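Local coordinates for protein kojibiose phosphorylase (PDB 6W0P) that is a kojibiose phosphorylase of glycosyl hydrolase family 65, with N-terminal, central catalytic and C-terminal domains, at residues I735-G739 / K740-L744; D24-M27 / V28-I32; N364-A367 / A368-L371. One frame throughout, in Å; residues are numbered along the deposited sequence. Where two conformers were deposited one is given.

The three contacts are local and fall in the three family regions of the chain, in the order interaction 2, interaction 3, interaction 1. Interaction 2 spans the short helix 26-32 and its 3-10 lead-in; interaction 3 opens helix 365-376 in the central catalytic region; interaction 1 is the hairpin of strands 733-737 and 740-744. None touches another. The centres of interactions 2 and 3 are 31 Å apart, on opposite sides of the chain's centre. The centres of interactions 1 and 3 are 28 Å apart. The centres of interactions 1 and 2 are 46 Å apart. Each contact thus shapes its own element, and strand 740-744 is the outermost, within this chain, of a four-stranded mixed sheet.

Interaction 1: I735-G739 / K740-L744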
ATOM      1  N   ILE A 735      22.223  20.388  43.757  1.00 37.79           N
ATOM      2  CA  ILE A 735      21.468  19.184  43.341  0.60 37.93           C
ATOM      3  C   ILE A 735      20.237  19.058  44.243  1.00 38.64           C
ATOM      4  O   ILE A 735      20.335  19.349  45.441  1.00 40.01           O
ATOM      5  CB  ILE A 735      22.409  17.964  43.354  0.60 37.52           C
ATOM      6  CG1 ILE A 735      21.692  16.666  42.985  0.60 36.75           C
ATOM      7  CG2 ILE A 735      23.147  17.851  44.682  0.60 37.83           C
ATOM      8  CD1 ILE A 735      22.639  15.505  42.844  0.60 36.27           C
ATOM      9  N   ASN A 736      19.121  18.669  43.644  1.00 38.83           N
ATOM     10  CA  ASN A 736      17.808  18.558  44.308  1.00 39.54           C
ATOM     11  C   ASN A 736      17.517  17.065  44.501  1.00 37.88           C
ATOM     12  O   ASN A 736      17.426  16.347  43.466  1.00 37.39           O
ATOM     13  CB  ASN A 736      16.798  19.344  43.471  1.00 42.07           C
ATOM     14  CG  ASN A 736      15.561  19.656  44.261  1.00 44.99           C
ATOM     15  OD1 ASN A 736      14.922  18.738  44.757  1.00 47.67           O
ATOM     16  ND2 ASN A 736      15.256  20.932  44.415  1.00 47.48           N
ATOM     17  N   VAL A 737      17.473  16.577  45.745  1.00 36.48           N
ATOM     18  CA  VAL A 737      17.212  15.137  46.050  1.00 36.53           C
ATOM     19  C   VAL A 737      15.989  15.019  46.972  1.00 37.13           C
ATOM     20  O   VAL A 737      15.992  15.617  48.092  1.00 37.41           O
ATOM     21  CB  VAL A 737      18.440  14.409  46.643  1.00 36.86           C
ATOM     22  CG1 VAL A 737      18.240  12.903  46.667  1.00 36.72           C
ATOM     23  CG2 VAL A 737      19.729  14.723  45.893  1.00 36.40           C
ATOM     24  N   TYR A 738      14.980  14.258  46.531  1.00 36.44           N
ATOM     25  CA  TYR A 738      13.704  14.061  47.258  1.00 37.11           C
ATOM     26  C   TYR A 738      13.106  15.449  47.533  1.00 39.24           C
ATOM     27  O   TYR A 738      12.499  15.649  48.581  1.00 38.93           O
ATOM     28  CB  TYR A 738      13.921  13.233  48.530  1.00 36.63           C
ATOM     29  CG  TYR A 738      14.432  11.833  48.282  1.00 36.20           C
ATOM     30  CD1 TYR A 738      13.782  10.977  47.401  1.00 35.46           C
ATOM     31  CD2 TYR A 738      15.572  11.355  48.908  1.00 35.45           C
ATOM     32  CE1 TYR A 738      14.231   9.688  47.162  1.00 34.63           C
ATOM     33  CE2 TYR A 738      16.036  10.070  48.674  1.00 34.94           C
ATOM     34  CZ  TYR A 738      15.370   9.233  47.795  1.00 34.75           C
ATOM     35  OH  TYR A 738      15.840   7.968  47.540  1.00 34.04           O
ATOM     36  N   GLY A 739      13.294  16.386  46.591  1.00 40.29           N
ATOM     37  CA  GLY A 739      12.680  17.722  46.620  1.00 40.49           C
ATOM     38  C   GLY A 739      13.412  18.717  47.504  1.00 41.96           C
ATOM     39  O   GLY A 739      12.886  19.839  47.616  1.00 42.46           O
ATOM     40  N   LYS A 740      14.572  18.363  48.087  1.00 42.75           N
ATOM     41  CA  LYS A 740      15.418  19.295  48.902  1.00 44.05           C
ATOM     42  C   LYS A 740      16.697  19.655  48.130  1.00 42.28           C
ATOM     43  O   LYS A 740      17.289  18.754  47.470  1.00 39.82           O
ATOM     44  CB  LYS A 740      15.806  18.692  50.259  1.00 47.08           C
ATOM     45  CG  LYS A 740      14.682  18.007  51.035  1.00 50.29           C
ATOM     46  CD  LYS A 740      14.192  18.774  52.248  1.00 53.12           C
ATOM     47  CE  LYS A 740      12.790  18.384  52.684  1.00 56.05           C
ATOM     48  NZ  LYS A 740      12.658  16.921  52.913  1.00 57.68           N
ATOM     49  N   LYS A 741      17.127  20.913  48.241  1.00 41.08           N
ATOM     50  CA  LYS A 741      18.284  21.473  47.504  1.00 41.24           C
ATOM     51  C   LYS A 741      19.551  21.402  48.364  1.00 40.46           C
ATOM     52  O   LYS A 741      19.646  22.136  49.371  1.00 41.75           O
ATOM     53  CB  LYS A 741      18.040  22.917  47.069  1.00 42.61           C
ATOM     54  CG  LYS A 741      19.233  23.512  46.334  1.00 44.69           C
ATOM     55  CD  LYS A 741      18.895  24.479  45.220  1.00 46.39           C
ATOM     56  CE  LYS A 741      19.342  25.896  45.507  1.00 47.31           C
ATOM     57  NZ  LYS A 741      19.150  26.767  44.317  1.00 48.25           N
ATOM     58  N   TYR A 742      20.509  20.578  47.954  1.00 37.85           N
ATOM     59  CA  TYR A 742      21.835  20.476  48.594  1.00 37.71           C
ATOM     60  C   TYR A 742      22.853  21.155  47.691  1.00 38.05           C
ATOM     61  O   TYR A 742      22.582  21.362  46.488  1.00 38.25           O
ATOM     62  CB  TYR A 742      22.245  19.017  48.798  1.00 37.18           C
ATOM     63  CG  TYR A 742      21.283  18.178  49.602  1.00 36.65           C
ATOM     64  CD1 TYR A 742      20.084  17.733  49.066  1.00 36.01           C
ATOM     65  CD2 TYR A 742      21.573  17.834  50.907  1.00 36.66           C
ATOM     66  CE1 TYR A 742      19.208  16.954  49.803  1.00 35.99           C
ATOM     67  CE2 TYR A 742      20.712  17.048  51.657  1.00 36.83           C
ATOM     68  CZ  TYR A 742      19.521  16.611  51.106  1.00 36.43           C
ATOM     69  OH  TYR A 742      18.665  15.841  51.834  1.00 36.40           O
ATOM     70  N   GLU A 743      24.004  21.446  48.271  1.00 38.49           N
ATOM     71  CA  GLU A 743      25.221  21.898  47.570  1.00 39.30           C
ATOM     72  C   GLU A 743      26.241  20.754  47.638  1.00 38.92           C
ATOM     73  O   GLU A 743      26.906  20.626  48.669  1.00 38.73           O
ATOM     74  CB  GLU A 743      25.744  23.175  48.237  1.00 40.12           C
ATOM     75  CG  GLU A 743      24.943  24.427  47.869  1.00 41.26           C
ATOM     76  CD  GLU A 743      25.486  25.705  48.495  1.00 42.63           C
ATOM     77  OE1 GLU A 743      26.066  25.618  49.595  1.00 43.27           O
ATOM     78  OE2 GLU A 743      25.359  26.782  47.874  1.00 44.09           O
ATOM     79  N   LEU A 744      26.379  19.977  46.570  1.00 38.07           N
ATOM     80  CA  LEU A 744      27.363  18.868  46.507  1.00 38.70           C
ATOM     81  C   LEU A 744      28.756  19.446  46.241  1.00 38.81           C
ATOM     82  O   LEU A 744      28.917  20.237  45.314  1.00 38.57           O
ATOM     83  CB  LEU A 744      26.929  17.911  45.400  1.00 38.46           C
ATOM     84  CG  LEU A 744      27.904  16.798  45.072  1.00 38.52           C
ATOM     85  CD1 LEU A 744      28.178  15.945  46.299  1.00 38.22           C
ATOM     86  CD2 LEU A 744      27.374  15.958  43.915  1.00 38.17           C
TER
HETATM   87  O   HOH W   1      16.601  14.802  50.643  1.00 37.60           O
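I735 and Y742 face each other as an antiparallel hydrogen-bonded pair in a beta hairpin whose strands, 735-737 and 740-744, are joined by a type I' turn from V737 to K740. The strand axes come within 4.6 Å, with 136° between their directions. Y742 N donates to I735 O at 2.8 Å, and I735 N returns a bond to Y742 O; V737 and K740 form the second such pair next to the turn. There the two bonds differ: V737 N reaches K740 O at 2.8 Å, whereas K740 N stands above the carbonyl plane of V737 O. Between these pairs N736 and K741 form a non-hydrogen-bonded pair, and N736 CA lies 3.2 Å from K740 O in a CA-H...O contact.

On the face carrying I735, V737 and Y742, I735 CG2 packs on L744 CB at 3.9 Å. This side also meets I725, L748 and I750 of the adjacent sheet. With CG beside its backbone N (chi1 -57°), Y742 lays its ring back along the hairpin, CE1 4.1 Å from V737 CB. Water 1 links ring and turn, donating to V737 O at 2.7 Å and hydrogen-bonded to Y742 OH at 2.6 Å.

Interaction 2: D24-M27 / V28-I32; sequences DKSM and VSESI
K25 and S29 are joined across the start of helix 26-32, where K25 holds the N-cap position and its carbonyl oxygen accepts from S29 N at 2.9 Å. The chain enters through a short 3-10 segment, and the bonds E30 N to S26 O and S31 N to M27 O carry the alpha-helix onward in the N-terminal region of this family 65 protein. Water 2 bridges the entrance, donating to D24 O and accepting from V28 N.

The side chains divide around the helix. M27 and E30 cross at an angle. M27 CG stands beside its backbone N (chi1 -78°) and the chain bends only at chi3, which leaves CG alongside E30 OE1 at 3.6 Å. In E30, CG likewise sits beside the backbone N (chi1 -73°) and the chain then runs extended back along the preceding turn; CG passes 3.3 Å from S26 O before the carboxylate arrives next to M27. There OE1 forms a salt bridge with R43 and accepts from L55 N, so the buried charge is answered by both a cation and a backbone amide. On this flank S26 OG bonds to K53 O, while S31 OG bonds to T660 O and to R43.

Elsewhere on the helix V28 and S29 meet Y8, whose OH bonds to S29 OG. V28 CB rests 3.4 Å from K25 O, and S29 OG turns back toward the helix start, lying 4.1 Å from K25 CB.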
ATOM      1  N   ASP A  24      21.616 -24.177  16.976  1.00 39.72           N
ATOM      2  CA  ASP A  24      20.274 -23.553  16.831  1.00 40.79           C
ATOM      3  C   ASP A  24      20.334 -22.057  17.201  1.00 39.44           C
ATOM      4  O   ASP A  24      19.368 -21.345  16.854  1.00 39.28           O
ATOM      5  CB  ASP A  24      19.228 -24.307  17.665  1.00 43.81           C
ATOM      6  CG  ASP A  24      19.653 -24.571  19.099  1.00 47.47           C
ATOM      7  OD1 ASP A  24      20.832 -24.937  19.292  1.00 51.87           O
ATOM      8  OD2 ASP A  24      18.810 -24.415  20.019  1.00 53.03           O
ATOM      9  N   LYS A  25      21.383 -21.616  17.911  1.00 37.22           N
ATOM     10  CA  LYS A  25      21.618 -20.197  18.296  1.00 36.81           C
ATOM     11  C   LYS A  25      22.681 -19.570  17.398  1.00 35.90           C
ATOM     12  O   LYS A  25      23.123 -18.501  17.738  1.00 35.86           O
ATOM     13  CB  LYS A  25      22.084 -20.097  19.746  1.00 36.64           C
ATOM     14  CG  LYS A  25      21.165 -20.769  20.754  1.00 37.13           C
ATOM     15  CD  LYS A  25      19.754 -20.285  20.665  1.00 37.37           C
ATOM     16  CE  LYS A  25      18.884 -20.898  21.740  1.00 37.86           C
ATOM     17  NZ  LYS A  25      17.469 -20.464  21.617  1.00 37.74           N
ATOM     18  N   SER A  26      23.085 -20.238  16.317  1.00 35.86           N
ATOM     19  CA  SER A  26      24.214 -19.824  15.444  1.00 35.92           C
ATOM     20  C   SER A  26      24.067 -18.329  15.107  1.00 34.49           C
ATOM     21  O   SER A  26      24.994 -17.574  15.369  1.00 33.53           O
ATOM     22  CB  SER A  26      24.289 -20.694  14.201  1.00 36.14           C
ATOM     23  OG  SER A  26      24.991 -20.039  13.149  1.00 37.55           O
ATOM     24  N   MET A  27      22.930 -17.915  14.565  1.00 33.93           N
ATOM     25  CA  MET A  27      22.737 -16.503  14.150  1.00 34.71           C
ATOM     26  C   MET A  27      22.478 -15.595  15.365  1.00 33.32           C
ATOM     27  O   MET A  27      22.823 -14.410  15.282  1.00 32.08           O
ATOM     28  CB  MET A  27      21.605 -16.393  13.123  1.00 36.40           C
ATOM     29  CG  MET A  27      22.058 -16.827  11.698  1.00 38.00           C
ATOM     30  SD  MET A  27      20.719 -16.723  10.461  1.00 39.75           S
ATOM     31  CE  MET A  27      20.322 -14.973  10.570  1.00 39.62           C
ATOM     32  N   VAL A  28      21.940 -16.129  16.466  1.00 32.92           N
ATOM     33  CA  VAL A  28      21.699 -15.359  17.723  1.00 32.92           C
ATOM     34  C   VAL A  28      23.057 -14.913  18.269  1.00 33.08           C
ATOM     35  O   VAL A  28      23.194 -13.733  18.568  1.00 32.97           O
ATOM     36  CB  VAL A  28      20.899 -16.162  18.773  1.00 32.56           C
ATOM     37  CG1 VAL A  28      20.928 -15.496  20.138  1.00 32.40           C
ATOM     38  CG2 VAL A  28      19.463 -16.377  18.327  1.00 32.32           C
ATOM     39  N   SER A  29      24.020 -15.836  18.351  1.00 33.45           N
ATOM     40  CA  SER A  29      25.395 -15.596  18.848  1.00 33.00           C
ATOM     41  C   SER A  29      26.088 -14.592  17.925  1.00 32.84           C
ATOM     42  O   SER A  29      26.625 -13.591  18.417  1.00 32.60           O
ATOM     43  CB  SER A  29      26.150 -16.897  18.987  1.00 33.52           C
ATOM     44  OG  SER A  29      25.455 -17.792  19.860  1.00 33.71           O
ATOM     45  N   GLU A  30      26.052 -14.817  16.617  1.00 32.99           N
ATOM     46  CA  GLU A  30      26.568 -13.845  15.621  1.00 32.31           C
ATOM     47  C   GLU A  30      26.124 -12.420  16.007  1.00 31.75           C
ATOM     48  O   GLU A  30      26.951 -11.477  15.905  1.00 31.84           O
ATOM     49  CB  GLU A  30      26.052 -14.160  14.214  1.00 33.09           C
ATOM     50  CG  GLU A  30      26.676 -15.377  13.553  1.00 33.71           C
ATOM     51  CD  GLU A  30      26.214 -15.630  12.119  1.00 34.54           C
ATOM     52  OE1 GLU A  30      25.195 -15.025  11.690  1.00 33.74           O
ATOM     53  OE2 GLU A  30      26.866 -16.443  11.426  1.00 35.37           O
ATOM     54  N   SER A  31      24.853 -12.233  16.380  1.00 30.33           N
ATOM     55  CA  SER A  31      24.296 -10.886  16.659  1.00 29.60           C
ATOM     56  C   SER A  31      24.873 -10.361  17.988  1.00 28.62           C
ATOM     57  O   SER A  31      25.459  -9.275  18.023  1.00 28.39           O
ATOM     58  CB  SER A  31      22.786 -10.923  16.664  1.00 29.55           C
ATOM     59  OG  SER A  31      22.270 -11.277  15.389  1.00 28.55           O
ATOM     60  N   ILE A  32      24.782 -11.181  19.021  1.00 27.85           N
ATOM     61  CA  ILE A  32      25.088 -10.819  20.431  1.00 27.75           C
ATOM     62  C   ILE A  32      26.561 -10.470  20.550  1.00 26.98           C
ATOM     63  O   ILE A  32      26.893  -9.481  21.236  1.00 26.39           O
ATOM     64  CB  ILE A  32      24.679 -11.963  21.378  1.00 27.82           C
ATOM     65  CG1 ILE A  32      23.155 -12.061  21.466  1.00 28.00           C
ATOM     66  CG2 ILE A  32      25.341 -11.793  22.742  1.00 27.89           C
ATOM     67  CD1 ILE A  32      22.651 -13.216  22.301  1.00 28.63           C
TER
HETATM   68  O   HOH W   2      20.054 -18.616  15.754  1.00 35.56           O

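Interaction 3: N364-A367 / A368-L371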
ATOM      1  N   ASN A 364      29.222  11.749  26.719  1.00 32.03           N
ATOM      2  CA  ASN A 364      30.151  12.077  25.602  1.00 32.27           C
ATOM      3  C   ASN A 364      29.545  13.185  24.744  1.00 32.92           C
ATOM      4  O   ASN A 364      28.775  12.874  23.812  1.00 33.60           O
ATOM      5  CB  ASN A 364      30.455  10.814  24.800  1.00 31.54           C
ATOM      6  CG  ASN A 364      31.474  10.990  23.697  1.00 32.08           C
ATOM      7  OD1 ASN A 364      31.931  12.107  23.447  1.00 31.79           O
ATOM      8  ND2 ASN A 364      31.806   9.882  23.022  1.00 30.80           N
ATOM      9  N   GLN A 365      29.912  14.433  25.017  1.00 33.64           N
ATOM     10  CA  GLN A 365      29.309  15.592  24.315  1.00 34.54           C
ATOM     11  C   GLN A 365      29.505  15.483  22.799  1.00 35.00           C
ATOM     12  O   GLN A 365      28.597  15.888  22.043  1.00 36.19           O
ATOM     13  CB  GLN A 365      29.917  16.910  24.772  1.00 34.37           C
ATOM     14  CG  GLN A 365      29.170  18.092  24.183  1.00 34.00           C
ATOM     15  CD  GLN A 365      29.765  19.391  24.639  1.00 34.58           C
ATOM     16  OE1 GLN A 365      30.592  19.412  25.548  1.00 35.07           O
ATOM     17  NE2 GLN A 365      29.353  20.468  23.994  1.00 33.30           N
ATOM     18  N   GLU A 366      30.673  15.033  22.373  1.00 36.23           N
ATOM     19  CA  GLU A 366      31.057  14.955  20.942  1.00 37.86           C
ATOM     20  C   GLU A 366      30.160  13.912  20.251  1.00 36.27           C
ATOM     21  O   GLU A 366      29.722  14.149  19.116  1.00 35.67           O
ATOM     22  CB  GLU A 366      32.557  14.651  20.863  1.00 40.11           C
ATOM     23  CG  GLU A 366      33.167  14.817  19.477  1.00 42.60           C
ATOM     24  CD  GLU A 366      33.096  16.214  18.853  1.00 44.77           C
ATOM     25  OE1 GLU A 366      32.819  17.214  19.581  1.00 45.73           O
ATOM     26  OE2 GLU A 366      33.328  16.300  17.617  1.00 46.70           O
ATOM     27  N   ALA A 367      29.857  12.803  20.921  1.00 35.26           N
ATOM     28  CA  ALA A 367      28.904  11.801  20.407  1.00 34.85           C
ATOM     29  C   ALA A 367      27.502  12.422  20.321  1.00 34.71           C
ATOM     30  O   ALA A 367      26.897  12.327  19.233  1.00 34.51           O
ATOM     31  CB  ALA A 367      28.938  10.560  21.260  1.00 34.93           C
ATOM     32  N   ALA A 368      27.010  13.059  21.388  1.00 33.67           N
ATOM     33  CA  ALA A 368      25.684  13.731  21.401  1.00 33.69           C
ATOM     34  C   ALA A 368      25.609  14.744  20.250  1.00 34.01           C
ATOM     35  O   ALA A 368      24.647  14.713  19.481  1.00 33.16           O
ATOM     36  CB  ALA A 368      25.431  14.406  22.726  1.00 33.15           C
ATOM     37  N   LYS A 369      26.600  15.622  20.135  1.00 35.23           N
ATOM     38  CA  LYS A 369      26.625  16.682  19.087  1.00 36.51           C
ATOM     39  C   LYS A 369      26.686  16.043  17.688  1.00 35.39           C
ATOM     40  O   LYS A 369      25.998  16.545  16.789  1.00 34.70           O
ATOM     41  CB  LYS A 369      27.788  17.648  19.340  1.00 39.46           C
ATOM     42  CG  LYS A 369      28.115  18.607  18.202  1.00 42.16           C
ATOM     43  CD  LYS A 369      28.609  19.987  18.643  1.00 45.39           C
ATOM     44  CE  LYS A 369      30.113  20.175  18.533  1.00 48.66           C
ATOM     45  NZ  LYS A 369      30.572  21.354  19.318  1.00 50.91           N
ATOM     46  N   ASP A 370      27.449  14.954  17.514  1.00 34.63           N
ATOM     47  CA  ASP A 370      27.630  14.270  16.205  1.00 33.40           C
ATOM     48  C   ASP A 370      26.313  13.639  15.756  1.00 33.47           C
ATOM     49  O   ASP A 370      25.996  13.750  14.546  1.00 33.13           O
ATOM     50  CB  ASP A 370      28.804  13.292  16.223  1.00 32.83           C
ATOM     51  CG  ASP A 370      30.136  13.966  15.914  1.00 33.47           C
ATOM     52  OD1 ASP A 370      30.115  15.184  15.715  1.00 33.19           O
ATOM     53  OD2 ASP A 370      31.192  13.275  15.887  1.00 33.53           O
ATOM     54  N   LEU A 371      25.552  13.043  16.678  1.00 33.49           N
ATOM     55  CA  LEU A 371      24.197  12.517  16.372  1.00 33.75           C
ATOM     56  C   LEU A 371      23.335  13.622  15.747  1.00 34.12           C
ATOM     57  O   LEU A 371      22.676  13.329  14.733  1.00 34.78           O
ATOM     58  CB  LEU A 371      23.550  11.944  17.633  1.00 33.39           C
ATOM     59  CG  LEU A 371      24.047  10.559  18.000  1.00 33.35           C
ATOM     60  CD1 LEU A 371      23.454  10.094  19.317  1.00 33.82           C
ATOM     61  CD2 LEU A 371      23.716   9.572  16.901  1.00 33.40           C
TER
HETATM   62  O   HOH W   3      33.396  14.390  15.851  1.00 39.53           O
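N364 and A368 are linked by the first backbone bond of helix 365-376, A368 N to N364 O at 3.0 Å, in the central catalytic region. N364 is the N-cap: its OD1 also accepts a weak bond from A367 N, so both its main chain and its side chain hold the first turn. With CG anti to the backbone N (chi1 -175°), the amide oxygen is brought under the helix start. K369 N to Q365 O and L371 N to A367 O continue the i to i+4 pattern.

The packed part of the helix carries A367, A368, D370 and L371. A368 CB meets Q365 O at 3.6 Å, and L371 CG lies equally close to A367 O. The alanines and L371 bear on Y360, L361 and L357 of helix 351-361. D370 forms the polar border, its CG 3.2 Å from E366 O and its side chain against Y325 and P330.

The E366 end and the K369 chain are looser. The exposed E366, bent at chi2 (61°), brings OE1 to 4.1 Å from K369 CE; K369 NZ itself forms a salt bridge with D436. The carboxylate planes of E366 and D370 are 70° apart, with OE2 and OD1 at 3.9 Å, two like charges whose repulsion is probably eased by K369 nearby and by water 3 between them, 2.6 Å from E366 OE2 and 2.5 Å from D370 OD2.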